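Local structure of octenoyl-coa reductase/carboxylase (Streptomyces sp., 4A0S) at residues A[91-96]-A[167-172]; A[23-28]-A[110-115]. The protein reductively carboxylates 2-octenoyl-CoA with NADPH, supplying an unusual extender unit for the polyketide synthase that builds cinnabaramide. One frame throughout, in Å; residues are numbered along the deposited sequence.

In the fold
Four short segments of one chain make two contacts that cross rather than nest. The first segment, 23-28 on strand 24-31, waits 81 residues for 110-115; that loop, closed by contact 2, contains helix 89-97. The helix in turn finds its partner, 167-172, only after 70 residues, so contact 1 closes its own loop beyond strand 110-112. Because the order is 23-28, 91-96, 110-115, 167-172, contact 1 opens inside the loop of contact 2 and closes after it. The two meet directly: Thr168 O accepts a hydrogen bond from His111 NE2, and Leu93 packs on His111. Together they tie the small antiparallel sheet of strand 24-31 to the helix lining the acyl-CoA pocket.

Contact 1. Residues A[91-96]-A[167-172]; sequences HFLKQN and ETNFGG. With CO8 (octanoyl-coenzyme A), chain E.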
loop_
_atom_site.group_PDB
_atom_site.type_symbol
_atom_site.label_atom_id
_atom_site.label_comp_id
_atom_site.label_asym_id
_atom_site.label_seq_id
_atom_site.Cartn_x
_atom_site.Cartn_y
_atom_site.Cartn_z
ATOM N N HIS A 91 4.955 -32.848 16.338
ATOM C CA HIS A 91 4.371 -32.944 15.007
ATOM C C HIS A 91 5.032 -31.919 14.086
ATOM O O HIS A 91 5.307 -32.212 12.922
ATOM C CB HIS A 91 2.857 -32.729 15.056
ATOM C CG HIS A 91 2.233 -32.551 13.706
ATOM N ND1 HIS A 91 2.056 -33.597 12.816
ATOM C CD2 HIS A 91 1.753 -31.445 13.087
ATOM C CE1 HIS A 91 1.490 -33.140 11.711
ATOM N NE2 HIS A 91 1.297 -31.838 11.850
ATOM N N PHE A 92 5.302 -30.722 14.617
ATOM C CA PHE A 92 5.973 -29.672 13.838
ATOM C C PHE A 92 7.418 -30.008 13.555
ATOM O O PHE A 92 7.910 -29.786 12.442
ATOM C CB PHE A 92 5.867 -28.309 14.520
ATOM C CG PHE A 92 4.466 -27.961 14.938
ATOM C CD1 PHE A 92 3.392 -28.178 14.076
ATOM C CD2 PHE A 92 4.224 -27.448 16.201
ATOM C CE1 PHE A 92 2.089 -27.875 14.473
ATOM C CE2 PHE A 92 2.917 -27.133 16.615
ATOM C CZ PHE A 92 1.858 -27.352 15.752
ATOM N N LEU A 93 8.078 -30.571 14.561
ATOM C CA LEU A 93 9.464 -30.957 14.442
ATOM C C LEU A 93 9.583 -32.006 13.352
ATOM O O LEU A 93 10.510 -31.971 12.544
ATOM C CB LEU A 93 9.998 -31.472 15.778
ATOM C CG LEU A 93 10.035 -30.453 16.925
ATOM C CD1 LEU A 93 10.616 -31.087 18.181
ATOM C CD2 LEU A 93 10.820 -29.202 16.547
ATOM N N LYS A 94 8.616 -32.915 13.309
ATOM C CA LYS A 94 8.620 -33.962 12.303
ATOM C C LYS A 94 8.335 -33.406 10.914
ATOM O O LYS A 94 8.947 -33.830 9.939
ATOM C CB LYS A 94 7.633 -35.064 12.683
ATOM C CG LYS A 94 8.117 -35.899 13.856
ATOM C CD LYS A 94 7.224 -37.098 14.140
ATOM C CE LYS A 94 7.995 -38.159 14.947
ATOM N NZ LYS A 94 9.202 -38.729 14.245
ATOM N N GLN A 95 7.413 -32.455 10.830
ATOM C CA GLN A 95 7.112 -31.785 9.574
ATOM C C GLN A 95 8.360 -31.046 9.098
ATOM O O GLN A 95 8.711 -31.090 7.929
ATOM C CB GLN A 95 5.986 -30.764 9.755
ATOM C CG GLN A 95 4.574 -31.343 9.853
ATOM C CD GLN A 95 3.506 -30.253 9.836
ATOM O OE1 GLN A 95 3.447 -29.401 10.739
ATOM N NE2 GLN A 95 2.656 -30.268 8.800
ATOM N N ASN A 96 8.987 -30.335 10.028
ATOM C CA ASN A 96 10.224 -29.628 9.779
ATOM C C ASN A 96 11.247 -30.618 9.201
ATOM O O ASN A 96 11.760 -30.418 8.095
ATOM C CB ASN A 96 10.702 -29.020 11.103
ATOM C CG ASN A 96 11.940 -28.149 10.962
ATOM O OD1 ASN A 96 12.694 -28.239 9.981
ATOM N ND2 ASN A 96 12.162 -27.298 11.967
ATOM N N GLU A 167 8.245 -24.589 16.245
ATOM C CA GLU A 167 8.308 -25.525 15.115
ATOM C C GLU A 167 9.743 -25.911 14.796
ATOM O O GLU A 167 9.994 -26.635 13.831
ATOM C CB GLU A 167 7.650 -24.944 13.860
ATOM C CG GLU A 167 6.145 -24.802 13.948
ATOM C CD GLU A 167 5.701 -23.376 14.159
ATOM O OE1 GLU A 167 6.553 -22.472 14.051
ATOM O OE2 GLU A 167 4.482 -23.146 14.407
ATOM N N THR A 168 10.690 -25.403 15.573
ATOM C CA THR A 168 12.064 -25.835 15.428
ATOM C C THR A 168 12.575 -26.274 16.767
ATOM O O THR A 168 12.068 -25.865 17.801
ATOM C CB THR A 168 13.038 -24.751 14.887
ATOM O OG1 THR A 168 13.499 -23.920 15.949
ATOM C CG2 THR A 168 12.406 -23.922 13.776
ATOM N N ASN A 169 13.613 -27.087 16.727
ATOM C CA ASN A 169 14.256 -27.490 17.932
ATOM C C ASN A 169 15.342 -26.479 18.260
ATOM O O ASN A 169 15.537 -25.486 17.538
ATOM C CB ASN A 169 14.858 -28.881 17.765
ATOM C CG ASN A 169 14.686 -29.727 19.000
ATOM O OD1 ASN A 169 14.845 -29.240 20.126
ATOM N ND2 ASN A 169 14.364 -31.003 18.806
ATOM N N PHE A 170 16.040 -26.745 19.352
ATOM C CA PHE A 170 17.249 -25.997 19.711
ATOM C C PHE A 170 16.902 -24.554 20.012
ATOM O O PHE A 170 17.613 -23.620 19.636
ATOM C CB PHE A 170 18.340 -26.153 18.645
ATOM C CG PHE A 170 18.395 -27.541 18.062
ATOM C CD1 PHE A 170 18.572 -28.646 18.899
ATOM C CD2 PHE A 170 18.246 -27.744 16.696
ATOM C CE1 PHE A 170 18.593 -29.958 18.377
ATOM C CE2 PHE A 170 18.275 -29.028 16.150
ATOM C CZ PHE A 170 18.452 -30.151 17.005
ATOM N N GLY A 171 15.777 -24.405 20.706
ATOM C CA GLY A 171 15.323 -23.121 21.161
ATOM C C GLY A 171 16.197 -22.497 22.237
ATOM O O GLY A 171 17.206 -23.071 22.674
ATOM N N GLY A 172 15.779 -21.314 22.670
ATOM C CA GLY A 172 16.597 -20.476 23.524
ATOM C C GLY A 172 16.474 -20.693 25.020
ATOM O O GLY A 172 17.211 -20.075 25.779
HETATM N N1A CO8 E . -0.960 -35.396 18.562
HETATM C C2A CO8 E . -0.206 -35.600 17.481
HETATM N N3A CO8 E . -0.498 -35.026 16.319
HETATM C C4A CO8 E . -1.576 -34.216 16.227
HETATM C C5A CO8 E . -2.386 -33.973 17.329
HETATM C C6A CO8 E . -2.052 -34.594 18.530
HETATM N N6A CO8 E . -2.795 -34.385 19.622
HETATM N N7A CO8 E . -3.359 -33.143 16.953
HETATM C C8A CO8 E . -3.175 -32.874 15.658
HETATM N N9A CO8 E . -2.090 -33.529 15.216
HETATM C C1B CO8 E . -1.501 -33.536 13.849
HETATM C C2B CO8 E . -2.324 -34.409 12.896
HETATM O O2B CO8 E . -1.443 -35.133 12.007
HETATM C C3B CO8 E . -3.118 -33.349 12.137
HETATM O O3B CO8 E . -3.492 -33.825 10.852
HETATM P P3B CO8 E . -5.031 -34.302 10.699
HETATM O O7A CO8 E . -4.977 -35.804 10.069
HETATM O O8A CO8 E . -5.678 -34.580 12.187
HETATM O O9A CO8 E . -5.841 -33.334 9.933
HETATM C C4B CO8 E . -2.136 -32.189 12.026
HETATM O O4B CO8 E . -1.460 -32.183 13.291
HETATM C C5B CO8 E . -2.850 -30.832 11.990
HETATM O O5B CO8 E . -1.868 -29.775 12.021
HETATM P P1A CO8 E . -0.966 -29.465 10.686
HETATM O O1A CO8 E . 0.024 -28.201 11.096
HETATM O O2A CO8 E . -0.128 -30.616 10.222
HETATM O O3A CO8 E . -2.038 -29.089 9.496
HETATM P P2A CO8 E . -2.646 -27.623 9.077
HETATM O O4A CO8 E . -4.173 -27.862 8.672
HETATM O O5A CO8 E . -1.878 -26.924 7.995
HETATM O O6A CO8 E . -2.708 -26.733 10.445
HETATM C CBP CO8 E . -2.389 -24.752 11.868
HETATM C CCP CO8 E . -2.374 -25.331 10.433
HETATM C CDP CO8 E . -3.865 -24.707 12.297
HETATM C CEP CO8 E . -1.857 -23.321 11.791
HETATM C CAP CO8 E . -1.519 -25.649 12.813
HETATM O OAP CO8 E . -0.180 -25.918 12.286
HETATM C C9P CO8 E . -1.435 -25.139 14.278
HETATM O O9P CO8 E . -2.413 -25.279 15.023
HETATM N N8P CO8 E . -0.261 -24.594 14.671
HETATM C C7P CO8 E . -0.013 -24.147 16.074
HETATM C C6P CO8 E . -0.111 -22.613 16.308
HETATM C C5P CO8 E . -0.851 -22.361 17.644
HETATM O O5P CO8 E . -2.015 -22.731 17.777
HETATM N N4P CO8 E . -0.203 -21.884 18.704
HETATM C C3P CO8 E . 1.094 -21.226 18.804
HETATM C C2P CO8 E . 0.674 -19.793 19.166
HETATM S S1P CO8 E . 1.284 -18.573 17.944
HETATM C "C1'" CO8 E . 2.603 -17.944 18.869
HETATM O "O1'" CO8 E . 2.616 -17.936 20.114
HETATM C "C2'" CO8 E . 3.647 -17.482 18.096
HETATM C "C3'" CO8 E . 4.788 -16.925 18.625
HETATM C "C4'" CO8 E . 5.778 -16.448 17.758
HETATM C "C5'" CO8 E . 5.693 -16.930 16.318
HETATM C "C6'" CO8 E . 6.978 -16.398 15.645
HETATM C "C7'" CO8 E . 6.879 -16.597 14.159
HETATM C "C8'" CO8 E . 8.222 -16.189 13.545
#
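Phe92 and Glu167 meet beside the acyl-CoA pocket of the GroES-like domain, where helix 89-97 presents one side to the bound octanoyl-CoA and another to the loop 167-172. Phe92 CB lies 3.6 Å from Glu167 CG, and the two side chains cross obliquely, with ring and carboxylate planes 66° apart. It is the aliphatic part of Glu167 that touches the aromatic; its carboxylate OE1 is bound by Ala163 N, and Met352 of the second subunit packs on the same residue. The far end of the Phe92 ring belongs to the ligand, with CZ 3.6 Å from N8P of the pantetheine arm. The residue before it, His91, has its CG anti to the backbone N (chi1 169°), which swings the imidazole out to the pyrophosphate. There O4B of the ribose sits over one ring face and NE2 bonds to O2A, modelled so short that its exact length is doubtful. Gln95 NE2 is 3.1 Å from the same O2A. Arg286, Arg293 and Tyr349 of the second subunit also bind the coenzyme, consistent with a pocket completed across the subunit interface.

On the side turned to the loop, Leu93 lays CD2 against the peptide link after Thr168, 3.4 Å from Thr168 C, while CD1 comes within 3.8 Å of Asn169 ND2. Asn169 is itself held by strand 110-112, its OD1 taking Val112 N. The backbone of the loop is gripped one helix turn past Phe92: Glu167 O lies in the amide plane of Asn96, whose ND2 donates to a lone pair of that oxygen in the carbonyl plane, 2.9 Å away, with an N-H...O angle of 158°.

Contact 2. Residues A[23-28]-A[110-115]; sequences DTYLAL and YHVLGS
Val112 of strand 110-112 rests on Ala27 and Tyr25 of strand 24-31, in the small antiparallel sheet whose common strand is 24-31. Over these few residues the strand axes are nearly perpendicular, 87° apart, so the contact is a crossing rather than a long ladder. Starting at Val112 CB, which lies 4.1 Å from Leu28 O, the side chain forks. CG1 is anti to the backbone N (chi1 -176°), and this places it 3.6 Å from Ala27 CB and near the plane of the Tyr25 ring, at its edge. CG2 lies equally close to the same methyl, so the two branches straddle Ala27 CB, and CG2 ends 3.9 Å from Tyr25 OH, the two side chains arriving from opposite directions. Beyond the valine, Tyr25 OH is hydrogen-bonded to a water 2.7 Å away, which reaches Tyr110 OH only weakly.

The backbone adds one bond: Leu113 N donates to Leu28 O at 3.2 Å, with an angle of 155° at the hydrogen. The CA-H of Val112 points to that same carbonyl oxygen, with CA 3.5 Å away. Leu28 O thus takes both the N-H of Leu113, the one direct hydrogen bond between the two segments, and the CA-H of Val112. The rest of the hold is largely apolar, the methyls of Val112 against Ala27 and the edge of Tyr25, whose hydroxyl turns to water.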
loop_
_atom_site.group_PDB
_atom_site.type_symbol
_atom_site.label_atom_id
_atom_site.label_comp_id
_atom_site.label_asym_id
_atom_site.label_seq_id
_atom_site.Cartn_x
_atom_site.Cartn_y
_atom_site.Cartn_z
ATOM N N ASP A 23 29.451 -31.502 24.104
ATOM C CA ASP A 23 28.678 -32.560 23.458
ATOM C C ASP A 23 27.209 -32.447 23.796
ATOM O O ASP A 23 26.348 -32.920 23.050
ATOM C CB ASP A 23 29.163 -33.922 23.958
ATOM C CG ASP A 23 30.497 -34.307 23.378
ATOM O OD1 ASP A 23 30.935 -33.628 22.422
ATOM O OD2 ASP A 23 31.099 -35.287 23.866
ATOM N N THR A 24 26.934 -31.885 24.964
ATOM C CA THR A 24 25.563 -31.746 25.440
ATOM C C THR A 24 25.397 -30.380 26.060
ATOM O O THR A 24 26.367 -29.688 26.352
ATOM C CB THR A 24 25.189 -32.811 26.510
ATOM O OG1 THR A 24 25.881 -32.528 27.726
ATOM C CG2 THR A 24 25.535 -34.233 26.048
ATOM N N TYR A 25 24.154 -29.979 26.264
ATOM C CA TYR A 25 23.918 -28.765 26.998
ATOM C C TYR A 25 22.634 -28.852 27.772
ATOM O O TYR A 25 21.761 -29.654 27.443
ATOM C CB TYR A 25 23.944 -27.545 26.076
ATOM C CG TYR A 25 22.861 -27.509 25.040
ATOM C CD1 TYR A 25 23.064 -28.091 23.803
ATOM C CD2 TYR A 25 21.644 -26.875 25.289
ATOM C CE1 TYR A 25 22.103 -28.056 22.832
ATOM C CE2 TYR A 25 20.648 -26.838 24.310
ATOM C CZ TYR A 25 20.891 -27.435 23.089
ATOM O OH TYR A 25 19.949 -27.421 22.094
ATOM N N LEU A 26 22.536 -28.019 28.802
ATOM C CA LEU A 26 21.336 -27.926 29.635
ATOM C C LEU A 26 20.213 -27.231 28.866
ATOM O O LEU A 26 20.397 -26.158 28.279
ATOM C CB LEU A 26 21.652 -27.171 30.927
ATOM C CG LEU A 26 20.584 -27.089 32.024
ATOM C CD1 LEU A 26 20.216 -28.485 32.489
ATOM C CD2 LEU A 26 21.094 -26.258 33.190
ATOM N N ALA A 27 19.048 -27.850 28.861
ATOM C CA ALA A 27 17.931 -27.296 28.106
ATOM C C ALA A 27 16.608 -27.559 28.782
ATOM O O ALA A 27 16.370 -28.653 29.294
ATOM C CB ALA A 27 17.907 -27.881 26.706
ATOM N N LEU A 28 15.753 -26.541 28.754
ATOM C CA LEU A 28 14.356 -26.702 29.064
ATOM C C LEU A 28 13.768 -27.357 27.842
ATOM O O LEU A 28 13.865 -26.816 26.742
ATOM C CB LEU A 28 13.684 -25.352 29.303
ATOM C CG LEU A 28 12.272 -25.454 29.886
ATOM C CD1 LEU A 28 12.298 -25.923 31.362
ATOM C CD2 LEU A 28 11.565 -24.128 29.726
ATOM N N TYR A 110 13.350 -35.123 22.151
ATOM C CA TYR A 110 13.292 -33.989 23.052
ATOM C C TYR A 110 13.034 -32.765 22.194
ATOM O O TYR A 110 13.391 -32.734 21.009
ATOM C CB TYR A 110 14.615 -33.827 23.811
ATOM C CG TYR A 110 15.817 -33.662 22.908
ATOM C CD1 TYR A 110 16.485 -34.772 22.383
ATOM C CD2 TYR A 110 16.278 -32.386 22.567
ATOM C CE1 TYR A 110 17.596 -34.611 21.529
ATOM C CE2 TYR A 110 17.384 -32.220 21.725
ATOM C CZ TYR A 110 18.029 -33.329 21.216
ATOM O OH TYR A 110 19.115 -33.141 20.392
ATOM N N HIS A 111 12.394 -31.767 22.785
ATOM C CA HIS A 111 12.227 -30.511 22.113
ATOM C C HIS A 111 12.689 -29.388 23.010
ATOM O O HIS A 111 12.075 -29.125 24.043
ATOM C CB HIS A 111 10.786 -30.291 21.716
ATOM C CG HIS A 111 10.582 -29.037 20.934
ATOM N ND1 HIS A 111 9.333 -28.563 20.605
ATOM C CD2 HIS A 111 11.474 -28.163 20.405
ATOM C CE1 HIS A 111 9.467 -27.451 19.905
ATOM N NE2 HIS A 111 10.755 -27.186 19.774
ATOM N N VAL A 112 13.769 -28.731 22.598
ATOM C CA VAL A 112 14.277 -27.579 23.323
ATOM C C VAL A 112 13.511 -26.327 22.923
ATOM O O VAL A 112 13.608 -25.845 21.798
ATOM C CB VAL A 112 15.773 -27.396 23.128
ATOM C CG1 VAL A 112 16.277 -26.222 23.997
ATOM C CG2 VAL A 112 16.511 -28.718 23.465
ATOM N N LEU A 113 12.756 -25.819 23.886
ATOM C CA LEU A 113 11.841 -24.691 23.703
ATOM C C LEU A 113 12.558 -23.369 23.835
ATOM O O LEU A 113 13.738 -23.340 24.141
ATOM C CB LEU A 113 10.741 -24.759 24.758
ATOM C CG LEU A 113 10.003 -26.092 24.862
ATOM C CD1 LEU A 113 8.862 -25.901 25.818
ATOM C CD2 LEU A 113 9.482 -26.593 23.490
ATOM N N GLY A 114 11.827 -22.272 23.636
ATOM C CA GLY A 114 12.398 -20.956 23.816
ATOM C C GLY A 114 12.497 -20.324 22.455
ATOM O O GLY A 114 13.168 -20.840 21.564
ATOM N N SER A 115 11.820 -19.199 22.302
ATOM C CA SER A 115 11.626 -18.615 20.989
ATOM C C SER A 115 12.231 -17.241 20.861
ATOM O O SER A 115 12.216 -16.648 19.788
ATOM C CB SER A 115 10.143 -18.588 20.682
ATOM O OG SER A 115 9.695 -19.925 20.714
HETATM O O HOH W 1 20.047 -30.097 21.551
#